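Desmoplakin (Homo sapiens, PDB 3R6N) probably helps link the cadherin-based adhesion complex of desmosomes to intermediate filaments, its plakin domain including a rigid array of spectrin repeats. Local coordinates at residues Ser372-Ile383 with Thr402-Tyr410. Numbering follows the deposited sequence.
Sequences SWHYCMIDIEKI and TIADLELHY
Leu406 and Asp379 are the two bumps around which segments 372-383 and 402-410 fit. Leu406 enters the hollow between Cys376, Asp379, Ile380 and Ile383. Its chi1 of -178° carries the fork of the leucine away from its own backbone N and across to the other helix, where CD2 lies 3.5 Å from Ile380 CD1. A branched, wholly apolar side chain suits this position, since both methyls meet the Ile380 methyl and CD2 also meets that of Ile383. Asp379 is the reciprocal knob, seated among Thr402, Asp405, Leu406 and His409. Its short side chain is consistent with the close backbones here, Asp379 CA lying 5.8 Å from Leu406 CA. Its carboxylate has an acidic neighbour, with Asp379 OD1 4.4 Å from Asp405 OD2, but Asp405 is also salt-bridged to Lys401, which probably eases the repulsion.

Toward Ser372, the flat ring of His409 offers a face to Tyr375 CB, which makes a CH-pi contact 3.8 Å from the ring centroid, while the tyrosine ring continues away toward helix 234-265. Cys376, compact and weakly polar, tucks its SG beside the His409 backbone and the edge of the Tyr410 ring. At the other end, Thr402 turns its methyl CG2 to Ile383 CG1; its OG1 is hydrogen-bonded to Asp398 O, and Lys382 NZ adds a weak bond (3.4 Å) to the same oxygen.

The segment axes approach to 9.0 Å and run nearly antiparallel, at 155°, interlocking knobs into holes. Helix 425-447 packs against both, meeting Trp373 and Met377 as well as Ile403 and Tyr410, and closes the three-helix bundle of a spectrin-like repeat.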
loop_
_atom_site.group_PDB
_atom_site.type_symbol
_atom_site.label_atom_id
_atom_site.label_comp_id
_atom_site.label_asym_id
_atom_site.label_seq_id
_atom_site.Cartn_x
_atom_site.Cartn_y
_atom_site.Cartn_z
ATOM N N SER A 372 25.272 45.682 -22.152
ATOM C CA SER A 372 25.008 47.114 -22.077
ATOM C C SER A 372 26.314 47.891 -22.033
ATOM O O SER A 372 26.375 49.045 -22.451
ATOM C CB SER A 372 24.153 47.455 -20.854
ATOM O OG SER A 372 22.787 47.148 -21.078
ATOM N N TRP A 373 27.358 47.250 -21.519
ATOM C CA TRP A 373 28.674 47.865 -21.461
ATOM C C TRP A 373 29.202 48.055 -22.874
ATOM O O TRP A 373 29.642 49.144 -23.242
ATOM C CB TRP A 373 29.632 46.997 -20.644
ATOM C CG TRP A 373 30.961 47.639 -20.390
ATOM C CD1 TRP A 373 31.244 48.596 -19.463
ATOM C CD2 TRP A 373 32.193 47.361 -21.068
ATOM N NE1 TRP A 373 32.574 48.937 -19.523
ATOM C CE2 TRP A 373 33.179 48.193 -20.500
ATOM C CE3 TRP A 373 32.557 46.493 -22.101
ATOM C CZ2 TRP A 373 34.503 48.180 -20.929
ATOM C CZ3 TRP A 373 33.873 46.482 -22.527
ATOM C CH2 TRP A 373 34.829 47.321 -21.941
ATOM N N HIS A 374 29.139 46.992 -23.668
ATOM C CA HIS A 374 29.601 47.047 -25.050
ATOM C C HIS A 374 28.795 48.023 -25.902
ATOM O O HIS A 374 29.364 48.855 -26.605
ATOM C CB HIS A 374 29.590 45.655 -25.678
ATOM C CG HIS A 374 30.833 44.867 -25.410
ATOM N ND1 HIS A 374 30.811 43.611 -24.845
ATOM C CD2 HIS A 374 32.137 45.159 -25.630
ATOM C CE1 HIS A 374 32.048 43.160 -24.730
ATOM N NE2 HIS A 374 32.872 44.080 -25.197
ATOM N N TYR A 375 27.471 47.922 -25.833
ATOM C CA TYR A 375 26.603 48.843 -26.558
ATOM C C TYR A 375 26.947 50.289 -26.214
ATOM O O TYR A 375 26.869 51.173 -27.066
ATOM C CB TYR A 375 25.131 48.559 -26.249
ATOM C CG TYR A 375 24.566 47.354 -26.968
ATOM C CD1 TYR A 375 25.036 46.984 -28.223
ATOM C CD2 TYR A 375 23.554 46.589 -26.396
ATOM C CE1 TYR A 375 24.518 45.883 -28.889
ATOM C CE2 TYR A 375 23.029 45.485 -27.050
ATOM C CZ TYR A 375 23.513 45.136 -28.296
ATOM O OH TYR A 375 22.991 44.039 -28.946
ATOM N N CYS A 376 27.333 50.517 -24.963
ATOM C CA CYS A 376 27.727 51.845 -24.502
ATOM C C CYS A 376 29.051 52.309 -25.099
ATOM O O CYS A 376 29.217 53.486 -25.414
ATOM C CB CYS A 376 27.824 51.876 -22.978
ATOM S SG CYS A 376 26.256 52.139 -22.140
ATOM N N MET A 377 29.995 51.387 -25.244
ATOM C CA MET A 377 31.308 51.730 -25.774
ATOM C C MET A 377 31.253 52.032 -27.274
ATOM O O MET A 377 31.978 52.895 -27.764
ATOM C CB MET A 377 32.318 50.619 -25.475
ATOM C CG MET A 377 32.404 50.246 -23.998
ATOM S SD MET A 377 32.953 51.596 -22.935
ATOM C CE MET A 377 34.721 51.544 -23.213
ATOM N N ILE A 378 30.392 51.325 -27.999
ATOM C CA ILE A 378 30.224 51.578 -29.424
ATOM C C ILE A 378 29.737 53.004 -29.637
ATOM O O ILE A 378 30.216 53.710 -30.525
ATOM C CB ILE A 378 29.211 50.613 -30.071
ATOM C CG1 ILE A 378 29.563 49.153 -29.751
ATOM C CG2 ILE A 378 29.138 50.848 -31.575
ATOM C CD1 ILE A 378 30.933 48.725 -30.225
ATOM N N ASP A 379 28.781 53.426 -28.816
ATOM C CA ASP A 379 28.254 54.783 -28.895
ATOM C C ASP A 379 29.293 55.822 -28.471
ATOM O O ASP A 379 29.332 56.928 -29.014
ATOM C CB ASP A 379 26.980 54.923 -28.052
ATOM C CG ASP A 379 25.720 54.596 -28.837
ATOM O OD1 ASP A 379 25.748 54.694 -30.083
ATOM O OD2 ASP A 379 24.697 54.251 -28.205
ATOM N N ILE A 380 30.131 55.462 -27.501
ATOM C CA ILE A 380 31.168 56.368 -27.012
ATOM C C ILE A 380 32.213 56.639 -28.094
ATOM O O ILE A 380 32.716 57.754 -28.216
ATOM C CB ILE A 380 31.868 55.821 -25.745
ATOM C CG1 ILE A 380 30.854 55.569 -24.625
ATOM C CG2 ILE A 380 32.944 56.786 -25.269
ATOM C CD1 ILE A 380 30.272 56.821 -24.022
ATOM N N GLU A 381 32.535 55.618 -28.879
ATOM C CA GLU A 381 33.489 55.778 -29.968
ATOM C C GLU A 381 32.906 56.640 -31.084
ATOM O O GLU A 381 33.616 57.435 -31.700
ATOM C CB GLU A 381 33.925 54.418 -30.511
ATOM C CG GLU A 381 34.779 53.615 -29.543
ATOM C CD GLU A 381 35.145 52.247 -30.085
ATOM O OE1 GLU A 381 34.581 51.856 -31.129
ATOM O OE2 GLU A 381 35.994 51.566 -29.468
ATOM N N LYS A 382 31.611 56.480 -31.337
ATOM C CA LYS A 382 30.922 57.295 -32.331
ATOM C C LYS A 382 30.976 58.770 -31.945
ATOM O O LYS A 382 31.284 59.627 -32.774
ATOM C CB LYS A 382 29.467 56.843 -32.489
ATOM C CG LYS A 382 29.301 55.459 -33.110
ATOM C CD LYS A 382 27.828 55.065 -33.228
ATOM C CE LYS A 382 27.077 55.971 -34.197
ATOM N NZ LYS A 382 25.649 55.566 -34.362
ATOM N N ILE A 383 30.681 59.054 -30.678
ATOM C CA ILE A 383 30.668 60.425 -30.171
ATOM C C ILE A 383 32.073 61.012 -30.073
ATOM O O ILE A 383 32.294 62.181 -30.381
ATOM C CB ILE A 383 30.000 60.513 -28.783
ATOM C CG1 ILE A 383 28.523 60.129 -28.868
ATOM C CG2 ILE A 383 30.145 61.915 -28.209
ATOM C CD1 ILE A 383 27.770 60.337 -27.571
ATOM N N THR A 402 22.259 59.793 -31.715
ATOM C CA THR A 402 23.361 59.012 -31.162
ATOM C C THR A 402 23.599 59.310 -29.679
ATOM O O THR A 402 24.060 58.444 -28.937
ATOM C CB THR A 402 24.663 59.199 -31.972
ATOM O OG1 THR A 402 24.519 58.575 -33.254
ATOM C CG2 THR A 402 25.842 58.565 -31.247
ATOM N N ILE A 403 23.282 60.524 -29.243
ATOM C CA ILE A 403 23.378 60.840 -27.820
ATOM C C ILE A 403 22.193 60.256 -27.065
ATOM O O ILE A 403 22.328 59.821 -25.921
ATOM C CB ILE A 403 23.501 62.356 -27.549
ATOM C CG1 ILE A 403 22.433 63.140 -28.317
ATOM C CG2 ILE A 403 24.886 62.843 -27.921
ATOM C CD1 ILE A 403 21.163 63.403 -27.523
ATOM N N ALA A 404 21.034 60.241 -27.715
ATOM C CA ALA A 404 19.845 59.632 -27.135
ATOM C C ALA A 404 20.094 58.145 -26.909
ATOM O O ALA A 404 19.715 57.593 -25.876
ATOM C CB ALA A 404 18.641 59.845 -28.040
ATOM N N ASP A 405 20.741 57.507 -27.883
ATOM C CA ASP A 405 21.117 56.104 -27.778
ATOM C C ASP A 405 21.967 55.899 -26.538
ATOM O O ASP A 405 21.646 55.081 -25.678
ATOM C CB ASP A 405 21.905 55.656 -29.013
ATOM C CG ASP A 405 21.083 55.713 -30.291
ATOM O OD1 ASP A 405 19.836 55.685 -30.205
ATOM O OD2 ASP A 405 21.691 55.780 -31.385
ATOM N N LEU A 406 23.057 56.653 -26.454
ATOM C CA LEU A 406 23.974 56.544 -25.333
ATOM C C LEU A 406 23.264 56.773 -24.006
ATOM O O LEU A 406 23.452 56.014 -23.058
ATOM C CB LEU A 406 25.126 57.537 -25.480
ATOM C CG LEU A 406 26.172 57.457 -24.367
ATOM C CD1 LEU A 406 26.801 56.073 -24.342
ATOM C CD2 LEU A 406 27.231 58.531 -24.537
ATOM N N GLU A 407 22.454 57.823 -23.937
ATOM C CA GLU A 407 21.729 58.131 -22.711
ATOM C C GLU A 407 20.908 56.937 -22.238
ATOM O O GLU A 407 20.826 56.665 -21.040
ATOM C CB GLU A 407 20.835 59.357 -22.899
ATOM C CG GLU A 407 21.591 60.674 -22.862
ATOM C CD GLU A 407 20.684 61.879 -23.024
ATOM O OE1 GLU A 407 19.684 61.782 -23.770
ATOM O OE2 GLU A 407 20.974 62.924 -22.405
ATOM N N LEU A 408 20.311 56.221 -23.187
ATOM C CA LEU A 408 19.478 55.066 -22.867
ATOM C C LEU A 408 20.303 53.814 -22.607
ATOM O O LEU A 408 19.981 53.027 -21.718
ATOM C CB LEU A 408 18.457 54.805 -23.977
ATOM C CG LEU A 408 17.366 55.867 -24.122
ATOM C CD1 LEU A 408 16.332 55.442 -25.142
ATOM C CD2 LEU A 408 16.710 56.145 -22.781
ATOM N N HIS A 409 21.363 53.625 -23.383
ATOM C CA HIS A 409 22.223 52.465 -23.182
ATOM C C HIS A 409 22.967 52.558 -21.856
ATOM O O HIS A 409 23.292 51.540 -21.247
ATOM C CB HIS A 409 23.196 52.282 -24.347
ATOM C CG HIS A 409 22.612 51.533 -25.507
ATOM N ND1 HIS A 409 22.107 50.258 -25.389
ATOM C CD2 HIS A 409 22.454 51.884 -26.807
ATOM C CE1 HIS A 409 21.662 49.851 -26.566
ATOM N NE2 HIS A 409 21.860 50.819 -27.440
ATOM N N TYR A 410 23.223 53.780 -21.402
ATOM C CA TYR A 410 23.897 53.968 -20.126
ATOM C C TYR A 410 22.947 53.765 -18.947
ATOM O O TYR A 410 23.372 53.339 -17.872
ATOM C CB TYR A 410 24.578 55.334 -20.044
ATOM C CG TYR A 410 25.471 55.460 -18.831
ATOM C CD1 TYR A 410 26.571 54.625 -18.668
ATOM C CD2 TYR A 410 25.210 56.400 -17.844
ATOM C CE1 TYR A 410 27.387 54.724 -17.559
ATOM C CE2 TYR A 410 26.022 56.508 -16.730
ATOM C CZ TYR A 410 27.108 55.669 -16.595
ATOM O OH TYR A 410 27.918 55.774 -15.488
#